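Local coordinates for protein diffuse adherence adhesin (Escherichia coli, PDB 4MEE) that mediates attachment of bacteria to mammalian cells, autoaggregation and biofilm formation, the part here being its C-terminal beta-barrel transport unit in the outer membrane, at residues Glu227-Phe232 and Gly269-Asn274; Asn277-Phe282 and Tyr319-His324; Ala283-Gln288 and Ala313-Gly318. All blocks are in the same frame, centred on the assembly; numbering follows the deposited sequence.

The three contacts illustrate how an antiparallel outer-membrane barrel is laced together from hairpins. Contact 1 joins strand 230-249 to strand 255-272, whereas contacts 2 and 3 both join strand 280-298 to strand 303-327, with strands 255-272 and 280-298 side by side. Contacts 1 and 2 lie at strand ends, about 25 Å between each centre and that of the chain; contact 3 is nearer the middle, at about 13 Å. None is wholly buried. Chemistry follows place: the end contacts supplement short ladders with side-chain polar groups and outward aromatics, while contact 3 is a regular backbone ladder, with mostly small residues outside and a buried tryptophan-serine contact on its inner face.

Contact 1 of 3, residues Glu227-Phe232 and Gly269-Asn274; sequences EQLGDF and GTWYQN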
loop_
_atom_site.group_PDB
_atom_site.type_symbol
_atom_site.label_atom_id
_atom_site.label_comp_id
_atom_site.label_asym_id
_atom_site.label_seq_id
_atom_site.Cartn_x
_atom_site.Cartn_y
_atom_site.Cartn_z
ATOM N N GLU A 227 -6.972 19.499 25.842
ATOM C CA GLU A 227 -7.403 20.884 25.755
ATOM C C GLU A 227 -6.377 21.773 25.061
ATOM O O GLU A 227 -6.720 22.690 24.322
ATOM C CB GLU A 227 -7.721 21.405 27.152
ATOM C CG GLU A 227 -7.130 20.546 28.256
ATOM C CD GLU A 227 -7.897 20.670 29.551
ATOM O OE1 GLU A 227 -9.097 21.011 29.501
ATOM O OE2 GLU A 227 -7.302 20.423 30.619
ATOM N N GLN A 228 -5.111 21.507 25.295
ATOM C CA GLN A 228 -4.120 22.361 24.714
ATOM C C GLN A 228 -4.015 22.207 23.206
ATOM O O GLN A 228 -4.089 23.200 22.483
ATOM C CB GLN A 228 -2.776 22.093 25.345
ATOM N N LEU A 229 -3.841 20.973 22.729
ATOM C CA LEU A 229 -3.526 20.760 21.309
ATOM C C LEU A 229 -4.395 19.906 20.384
ATOM O O LEU A 229 -4.234 20.022 19.184
ATOM C CB LEU A 229 -2.111 20.257 21.164
ATOM C CG LEU A 229 -1.867 19.035 22.029
ATOM C CD1 LEU A 229 -1.271 17.937 21.175
ATOM C CD2 LEU A 229 -0.966 19.388 23.194
ATOM N N GLY A 230 -5.246 19.016 20.870
ATOM C CA GLY A 230 -6.050 18.276 19.905
ATOM C C GLY A 230 -6.651 16.954 20.329
ATOM O O GLY A 230 -6.741 16.652 21.504
ATOM N N ASP A 231 -7.074 16.155 19.358
ATOM C CA ASP A 231 -7.618 14.839 19.652
ATOM C C ASP A 231 -6.683 13.802 19.142
ATOM O O ASP A 231 -6.405 13.769 17.962
ATOM C CB ASP A 231 -8.907 14.618 18.909
ATOM C CG ASP A 231 -9.772 15.805 18.939
ATOM O OD1 ASP A 231 -9.251 16.897 19.211
ATOM O OD2 ASP A 231 -10.981 15.662 18.699
ATOM N N PHE A 232 -6.246 12.911 20.013
ATOM C CA PHE A 232 -5.337 11.866 19.613
ATOM C C PHE A 232 -5.982 10.503 19.669
ATOM O O PHE A 232 -6.882 10.278 20.460
ATOM C CB PHE A 232 -4.161 11.852 20.557
ATOM C CG PHE A 232 -3.380 13.100 20.546
ATOM C CD1 PHE A 232 -3.807 14.199 21.246
ATOM C CD2 PHE A 232 -2.200 13.164 19.849
ATOM C CE1 PHE A 232 -3.066 15.349 21.244
ATOM C CE2 PHE A 232 -1.455 14.310 19.843
ATOM C CZ PHE A 232 -1.888 15.404 20.541
ATOM N N GLY A 269 -1.032 5.873 14.860
ATOM C CA GLY A 269 -1.395 7.077 15.593
ATOM C C GLY A 269 -2.146 8.066 14.728
ATOM O O GLY A 269 -1.949 8.111 13.525
ATOM N N THR A 270 -3.012 8.859 15.343
ATOM C CA THR A 270 -3.804 9.824 14.626
ATOM C C THR A 270 -3.909 11.131 15.379
ATOM O O THR A 270 -3.964 11.121 16.587
ATOM C CB THR A 270 -5.218 9.312 14.542
ATOM O OG1 THR A 270 -5.411 8.703 13.267
ATOM C CG2 THR A 270 -6.141 10.449 14.697
ATOM N N TRP A 271 -3.960 12.260 14.678
ATOM C CA TRP A 271 -4.106 13.546 15.353
ATOM C C TRP A 271 -4.956 14.501 14.569
ATOM O O TRP A 271 -4.741 14.632 13.392
ATOM C CB TRP A 271 -2.757 14.213 15.463
ATOM C CG TRP A 271 -2.823 15.553 16.041
ATOM C CD1 TRP A 271 -3.089 15.851 17.327
ATOM C CD2 TRP A 271 -2.581 16.792 15.384
ATOM N NE1 TRP A 271 -3.037 17.194 17.524
ATOM C CE2 TRP A 271 -2.726 17.798 16.342
ATOM C CE3 TRP A 271 -2.255 17.149 14.085
ATOM C CZ2 TRP A 271 -2.563 19.125 16.047
ATOM C CZ3 TRP A 271 -2.098 18.468 13.790
ATOM C CH2 TRP A 271 -2.249 19.445 14.767
ATOM N N TYR A 272 -5.891 15.188 15.214
ATOM C CA TYR A 272 -6.652 16.257 14.579
ATOM C C TYR A 272 -6.640 17.457 15.482
ATOM O O TYR A 272 -6.930 17.326 16.649
ATOM C CB TYR A 272 -8.084 15.821 14.390
ATOM C CG TYR A 272 -8.223 14.806 13.339
ATOM C CD1 TYR A 272 -7.853 13.515 13.569
ATOM C CD2 TYR A 272 -8.715 15.139 12.111
ATOM C CE1 TYR A 272 -7.964 12.575 12.602
ATOM C CE2 TYR A 272 -8.843 14.203 11.133
ATOM C CZ TYR A 272 -8.462 12.923 11.391
ATOM O OH TYR A 272 -8.580 11.979 10.427
ATOM N N GLN A 273 -6.265 18.620 14.970
ATOM C CA GLN A 273 -6.286 19.813 15.809
ATOM C C GLN A 273 -7.664 20.345 16.143
ATOM O O GLN A 273 -7.905 20.727 17.276
ATOM C CB GLN A 273 -5.422 20.920 15.242
ATOM C CG GLN A 273 -5.951 21.551 13.994
ATOM C CD GLN A 273 -5.265 22.855 13.739
ATOM O OE1 GLN A 273 -5.378 23.417 12.663
ATOM N NE2 GLN A 273 -4.542 23.350 14.735
ATOM N N ASN A 274 -8.554 20.419 15.165
ATOM C CA ASN A 274 -9.883 20.902 15.454
ATOM C C ASN A 274 -10.863 19.766 15.450
ATOM O O ASN A 274 -12.059 19.991 15.430
ATOM C CB ASN A 274 -10.348 21.920 14.431
ATOM C CG ASN A 274 -9.357 23.038 14.228
ATOM O OD1 ASN A 274 -8.784 23.574 15.177
ATOM N ND2 ASN A 274 -9.158 23.407 12.977
#
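Leu-229 reaches Trp-271 chiefly through its backbone: the carbonyl O lies at the edge of the indole and accepts a weak, bent bond from Trp-271 NE1 (3.5 Å, 137°). Gly-230 follows with a positive phi, a conformation that glycine adopts readily, and its CA lies 3.5 Å from Tyr-272 O. At Asp-231 the regular ladder is established. This residue and Tyr-272 form an antiparallel hydrogen-bonded pair, Asp-231 N giving to Tyr-272 O at 3.0 Å and Tyr-272 N returning to Asp-231 O at 3.1 Å, while both side chains leave on the same face of the sheet. Phe-232 stands on the other face, in a non-hydrogen-bonded pair with Trp-271. The two side chains run side by side, and with Trp-271 CG anti to its backbone N (chi1 176°) CD1 of the indole comes over one face of the phenyl ring near its rim. The ring planes meet at 47°, an intermediate tilt. Outward aromatics near a strand end are consistent with the aromatic belt of outer-membrane barrels. Beyond this hairpin, strand 280-298 flanks strand 255-272: Trp-271 also touches Leu-281 and Ala-283, and Gln-273 OE1 accepts from Leu-281 N.

Contact 2 of 3, residues Asn277-Phe282 and Tyr319-His324; sequences NATGLF and YNLNVH
Thr-279 and Asn-322 are joined by a bond that continues the ladder with a side chain: the backbone N of Asn-322 donates to Thr-279 OG1 (3.0 Å), nearly straight at 170°, where a regular sheet would offer a carbonyl. The threonine torsion explains it. With OG1 beside its own backbone N, the hydroxyl extends across to strand 319-324, while the methyl CG2 turns to the phenolic end of Tyr-319 and lies 4.1 Å from Leu-321 CD1. The next residue restores normal pairing: Gly-280 and Asn-320 are an antiparallel hydrogen-bonded pair, Gly-280 N to Asn-320 O at 2.8 Å and Asn-320 N to Gly-280 O at 2.9 Å. The tyrosine ring lies alongside this backbone, Tyr-319 CE1 coming within 3.7 Å of Gly-280 CA; glycine is called for by its own backbone angles (phi 149°), where a CB would press on Thr-279 O. Leu-281, the non-hydrogen-bonded partner of Tyr-319, puts its CD2 at the edge of that ring, 3.7 Å from Tyr-319 CD1, on the outer surface. On the opposite face, the side chains of Phe-282 and Asn-320 run at about a right angle to each other, with ring and amide planes only 15° apart. Strand 303-327 pairs on its far side with strand 333-355, where a classic beta bulge, Val-323 and His-324 both facing Phe-336, ends the segment; strand 255-272 flanks strand 280-298, and Asn-320 reaches across the latter to touch Tyr-272.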
loop_
_atom_site.group_PDB
_atom_site.type_symbol
_atom_site.label_atom_id
_atom_site.label_comp_id
_atom_site.label_asym_id
_atom_site.label_seq_id
_atom_site.Cartn_x
_atom_site.Cartn_y
_atom_site.Cartn_z
ATOM N N ASN A 277 -14.193 16.214 10.987
ATOM C CA ASN A 277 -15.484 16.818 10.676
ATOM C C ASN A 277 -15.443 18.324 10.733
ATOM O O ASN A 277 -16.477 18.983 10.708
ATOM C CB ASN A 277 -16.580 16.334 11.613
ATOM C CG ASN A 277 -16.844 14.856 11.472
ATOM O OD1 ASN A 277 -16.920 14.134 12.464
ATOM N ND2 ASN A 277 -16.991 14.393 10.235
ATOM N N ALA A 278 -14.246 18.876 10.780
ATOM C CA ALA A 278 -14.085 20.307 10.816
ATOM C C ALA A 278 -12.785 20.651 10.155
ATOM O O ALA A 278 -11.882 19.833 10.098
ATOM C CB ALA A 278 -14.078 20.793 12.240
ATOM N N THR A 279 -12.687 21.874 9.670
ATOM C CA THR A 279 -11.485 22.331 9.012
ATOM C C THR A 279 -10.300 22.372 9.951
ATOM O O THR A 279 -10.449 22.710 11.110
ATOM C CB THR A 279 -11.700 23.737 8.470
ATOM O OG1 THR A 279 -12.712 23.695 7.464
ATOM C CG2 THR A 279 -10.441 24.251 7.871
ATOM N N GLY A 280 -9.124 22.023 9.445
ATOM C CA GLY A 280 -7.909 22.089 10.243
ATOM C C GLY A 280 -6.853 21.058 9.897
ATOM O O GLY A 280 -7.072 20.183 9.067
ATOM N N LEU A 281 -5.700 21.161 10.554
ATOM C CA LEU A 281 -4.567 20.269 10.312
ATOM C C LEU A 281 -4.787 18.865 10.835
ATOM O O LEU A 281 -5.516 18.668 11.788
ATOM C CB LEU A 281 -3.316 20.815 10.975
ATOM C CG LEU A 281 -2.785 22.135 10.430
ATOM C CD1 LEU A 281 -1.608 22.612 11.260
ATOM C CD2 LEU A 281 -2.405 21.997 8.968
ATOM N N PHE A 282 -4.143 17.888 10.216
ATOM C CA PHE A 282 -4.241 16.529 10.711
ATOM C C PHE A 282 -2.947 15.788 10.425
ATOM O O PHE A 282 -2.163 16.245 9.624
ATOM C CB PHE A 282 -5.490 15.829 10.162
ATOM C CG PHE A 282 -5.311 15.188 8.851
ATOM C CD1 PHE A 282 -5.689 15.827 7.707
ATOM C CD2 PHE A 282 -4.817 13.923 8.777
ATOM C CE1 PHE A 282 -5.536 15.221 6.505
ATOM C CE2 PHE A 282 -4.653 13.313 7.580
ATOM C CZ PHE A 282 -5.019 13.961 6.436
ATOM N N TYR A 319 -4.333 19.004 5.294
ATOM C CA TYR A 319 -5.239 20.030 5.790
ATOM C C TYR A 319 -6.664 19.782 5.313
ATOM O O TYR A 319 -6.932 19.743 4.110
ATOM C CB TYR A 319 -4.760 21.419 5.358
ATOM C CG TYR A 319 -5.604 22.569 5.864
ATOM C CD1 TYR A 319 -5.445 23.061 7.159
ATOM C CD2 TYR A 319 -6.552 23.176 5.041
ATOM C CE1 TYR A 319 -6.207 24.121 7.622
ATOM C CE2 TYR A 319 -7.322 24.236 5.496
ATOM C CZ TYR A 319 -7.142 24.705 6.785
ATOM O OH TYR A 319 -7.899 25.759 7.243
ATOM N N ASN A 320 -7.576 19.614 6.267
ATOM C CA ASN A 320 -8.994 19.476 5.959
ATOM C C ASN A 320 -9.662 20.843 5.849
ATOM O O ASN A 320 -9.488 21.702 6.717
ATOM C CB ASN A 320 -9.696 18.605 7.007
ATOM C CG ASN A 320 -9.331 17.135 6.889
ATOM O OD1 ASN A 320 -9.082 16.628 5.796
ATOM N ND2 ASN A 320 -9.310 16.441 8.020
ATOM N N LEU A 321 -10.416 21.035 4.771
ATOM C CA LEU A 321 -11.048 22.317 4.483
ATOM C C LEU A 321 -12.481 22.124 3.996
ATOM O O LEU A 321 -12.715 21.458 2.985
ATOM C CB LEU A 321 -10.229 23.090 3.438
ATOM C CG LEU A 321 -10.715 24.466 2.965
ATOM C CD1 LEU A 321 -10.434 25.544 4.002
ATOM C CD2 LEU A 321 -10.068 24.831 1.637
ATOM N N ASN A 322 -13.430 22.703 4.731
ATOM C CA ASN A 322 -14.832 22.720 4.322
ATOM C C ASN A 322 -15.080 23.888 3.372
ATOM O O ASN A 322 -15.114 25.049 3.785
ATOM C CB ASN A 322 -15.759 22.797 5.545
ATOM C CG ASN A 322 -17.234 22.779 5.173
ATOM O OD1 ASN A 322 -17.637 22.169 4.181
ATOM N ND2 ASN A 322 -18.051 23.445 5.981
ATOM N N VAL A 323 -15.245 23.562 2.094
ATOM C CA VAL A 323 -15.370 24.565 1.041
ATOM C C VAL A 323 -16.771 25.175 1.026
ATOM O O VAL A 323 -16.929 26.386 1.206
ATOM C CB VAL A 323 -14.997 23.972 -0.341
ATOM C CG1 VAL A 323 -15.300 24.948 -1.470
ATOM C CG2 VAL A 323 -13.530 23.574 -0.369
ATOM N N HIS A 324 -17.779 24.324 0.835
ATOM C CA HIS A 324 -19.161 24.763 0.671
ATOM C C HIS A 324 -20.132 23.836 1.391
ATOM O O HIS A 324 -19.864 22.654 1.565
ATOM C CB HIS A 324 -19.507 24.813 -0.817
ATOM C CG HIS A 324 -20.647 25.724 -1.142
ATOM N ND1 HIS A 324 -21.646 25.383 -2.028
ATOM C CD2 HIS A 324 -20.945 26.968 -0.699
ATOM C CE1 HIS A 324 -22.511 26.378 -2.118
ATOM N NE2 HIS A 324 -22.108 27.353 -1.322
#

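Contact 3 of 3, residues Ala283-Gln288 and Ala313-Gly318; sequences AETWMQ and ASAGGG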
loop_
_atom_site.group_PDB
_atom_site.type_symbol
_atom_site.label_atom_id
_atom_site.label_comp_id
_atom_site.label_asym_id
_atom_site.label_seq_id
_atom_site.Cartn_x
_atom_site.Cartn_y
_atom_site.Cartn_z
ATOM N N ALA A 283 -2.701 14.695 11.134
ATOM C CA ALA A 283 -1.498 13.906 10.943
ATOM C C ALA A 283 -1.804 12.485 11.294
ATOM O O ALA A 283 -2.652 12.233 12.108
ATOM C CB ALA A 283 -0.402 14.408 11.837
ATOM N N GLU A 284 -1.109 11.555 10.670
ATOM C CA GLU A 284 -1.316 10.152 10.953
ATOM C C GLU A 284 0.049 9.521 10.984
ATOM O O GLU A 284 0.954 10.037 10.367
ATOM C CB GLU A 284 -2.145 9.516 9.856
ATOM C CG GLU A 284 -3.602 9.920 9.879
ATOM C CD GLU A 284 -4.471 9.015 9.038
ATOM O OE1 GLU A 284 -3.995 7.938 8.614
ATOM O OE2 GLU A 284 -5.637 9.383 8.802
ATOM N N THR A 285 0.222 8.418 11.703
ATOM C CA THR A 285 1.505 7.733 11.702
ATOM C C THR A 285 1.401 6.282 12.040
ATOM O O THR A 285 0.480 5.878 12.706
ATOM C CB THR A 285 2.395 8.326 12.763
ATOM O OG1 THR A 285 2.352 9.743 12.624
ATOM C CG2 THR A 285 3.772 7.837 12.560
ATOM N N TRP A 286 2.342 5.474 11.588
ATOM C CA TRP A 286 2.304 4.100 12.014
ATOM C C TRP A 286 3.586 3.383 11.811
ATOM O O TRP A 286 4.431 3.823 11.082
ATOM C CB TRP A 286 1.210 3.349 11.299
ATOM C CG TRP A 286 1.262 3.421 9.875
ATOM C CD1 TRP A 286 0.556 4.253 9.105
ATOM C CD2 TRP A 286 2.027 2.610 9.005
ATOM N NE1 TRP A 286 0.823 4.022 7.796
ATOM C CE2 TRP A 286 1.733 3.015 7.709
ATOM C CE3 TRP A 286 2.931 1.585 9.193
ATOM C CZ2 TRP A 286 2.306 2.446 6.616
ATOM C CZ3 TRP A 286 3.496 1.029 8.117
ATOM C CH2 TRP A 286 3.183 1.451 6.835
ATOM N N MET A 287 3.731 2.247 12.452
ATOM C CA MET A 287 4.921 1.488 12.246
ATOM C C MET A 287 4.575 0.031 12.430
ATOM O O MET A 287 3.679 -0.285 13.177
ATOM C CB MET A 287 5.959 1.974 13.218
ATOM C CG MET A 287 6.491 0.910 14.122
ATOM S SD MET A 287 8.196 1.351 14.399
ATOM C CE MET A 287 8.941 -0.182 13.887
ATOM N N GLN A 288 5.243 -0.868 11.726
ATOM C CA GLN A 288 4.875 -2.265 11.869
ATOM C C GLN A 288 6.000 -3.203 11.501
ATOM O O GLN A 288 6.987 -2.772 10.955
ATOM C CB GLN A 288 3.595 -2.580 11.102
ATOM C CG GLN A 288 3.576 -2.226 9.637
ATOM C CD GLN A 288 2.173 -2.304 9.098
ATOM O OE1 GLN A 288 1.946 -2.111 7.916
ATOM N NE2 GLN A 288 1.218 -2.579 9.976
ATOM N N ALA A 313 7.572 1.861 8.166
ATOM C CA ALA A 313 7.102 2.961 8.996
ATOM C C ALA A 313 6.648 4.127 8.156
ATOM O O ALA A 313 7.216 4.386 7.126
ATOM C CB ALA A 313 8.198 3.407 9.923
ATOM N N SER A 314 5.638 4.857 8.611
ATOM C CA SER A 314 5.083 5.933 7.805
ATOM C C SER A 314 4.750 7.163 8.594
ATOM O O SER A 314 4.426 7.081 9.753
ATOM C CB SER A 314 3.805 5.476 7.148
ATOM O OG SER A 314 3.239 6.549 6.435
ATOM N N ALA A 315 4.785 8.304 7.932
ATOM C CA ALA A 315 4.358 9.522 8.572
ATOM C C ALA A 315 3.779 10.489 7.585
ATOM O O ALA A 315 4.373 10.757 6.565
ATOM C CB ALA A 315 5.512 10.167 9.272
ATOM N N GLY A 316 2.634 11.064 7.913
ATOM C CA GLY A 316 1.961 11.935 6.963
ATOM C C GLY A 316 0.993 12.933 7.554
ATOM O O GLY A 316 0.582 12.809 8.697
ATOM N N GLY A 317 0.618 13.927 6.759
ATOM C CA GLY A 317 -0.271 14.974 7.222
ATOM C C GLY A 317 -1.061 15.661 6.131
ATOM O O GLY A 317 -1.024 15.288 4.981
ATOM N N GLY A 318 -1.808 16.683 6.493
ATOM C CA GLY A 318 -2.580 17.367 5.484
ATOM C C GLY A 318 -3.380 18.499 6.065
ATOM O O GLY A 318 -3.133 18.928 7.183
#
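Ala-283 to Met-287 face Gly-317 to Ala-313 in unbroken antiparallel register, the short strand axes 4.7 Å apart at closest and 171° between their directions. Hydrogen-bonded pairs at Glu-284 with Gly-316 and at Trp-286 with Ser-314 alternate with the non-hydrogen-bonded pairs of Ala-283 with Gly-317, Thr-285 with Ala-315 and Met-287 with Ala-313. Each hydrogen-bonded pair exchanges two backbone bonds, from 2.9 Å for Glu-284 N to Gly-316 O up to 3.2 Å for Trp-286 N to Ser-314 O.

Among the side chains, Trp-286 and Ser-314 make the principal contact. The indole CG lies between the backbone N and the carbonyl carbon (chi1 54°), which carries the ring across to the neighbouring strand. There Ser-314 CB sits over a face of the five-membered ring, 3.6 Å from its centroid and 28° off the normal, a CH-pi contact. The serine hydroxyl is turned elsewhere: OG, anti to its own backbone N, is hydrogen-bonded with Ala-344 O of strand 333-355. On the other face, Thr-285 OG1 donates back to Glu-284 O at 2.7 Å, from above the carbonyl plane. That oxygen also accepts from Gly-316 N, and its two donors come from opposite faces of the plane. On the same outer face Met-287 CB and Ala-313 CB lie 4.2 Å apart.

Outside, then, the surface is made of small or apolar groups, and the threonine hydroxyl is satisfied by its own strand, as suits a face probably turned to lipid. Inside, Glu-284 OE2 accepts from Asn-169 N and Trp-286 NE1 bonds weakly to Met-166 O, so the buried polar groups tie the barrel wall to the segment that follows helix 149-162.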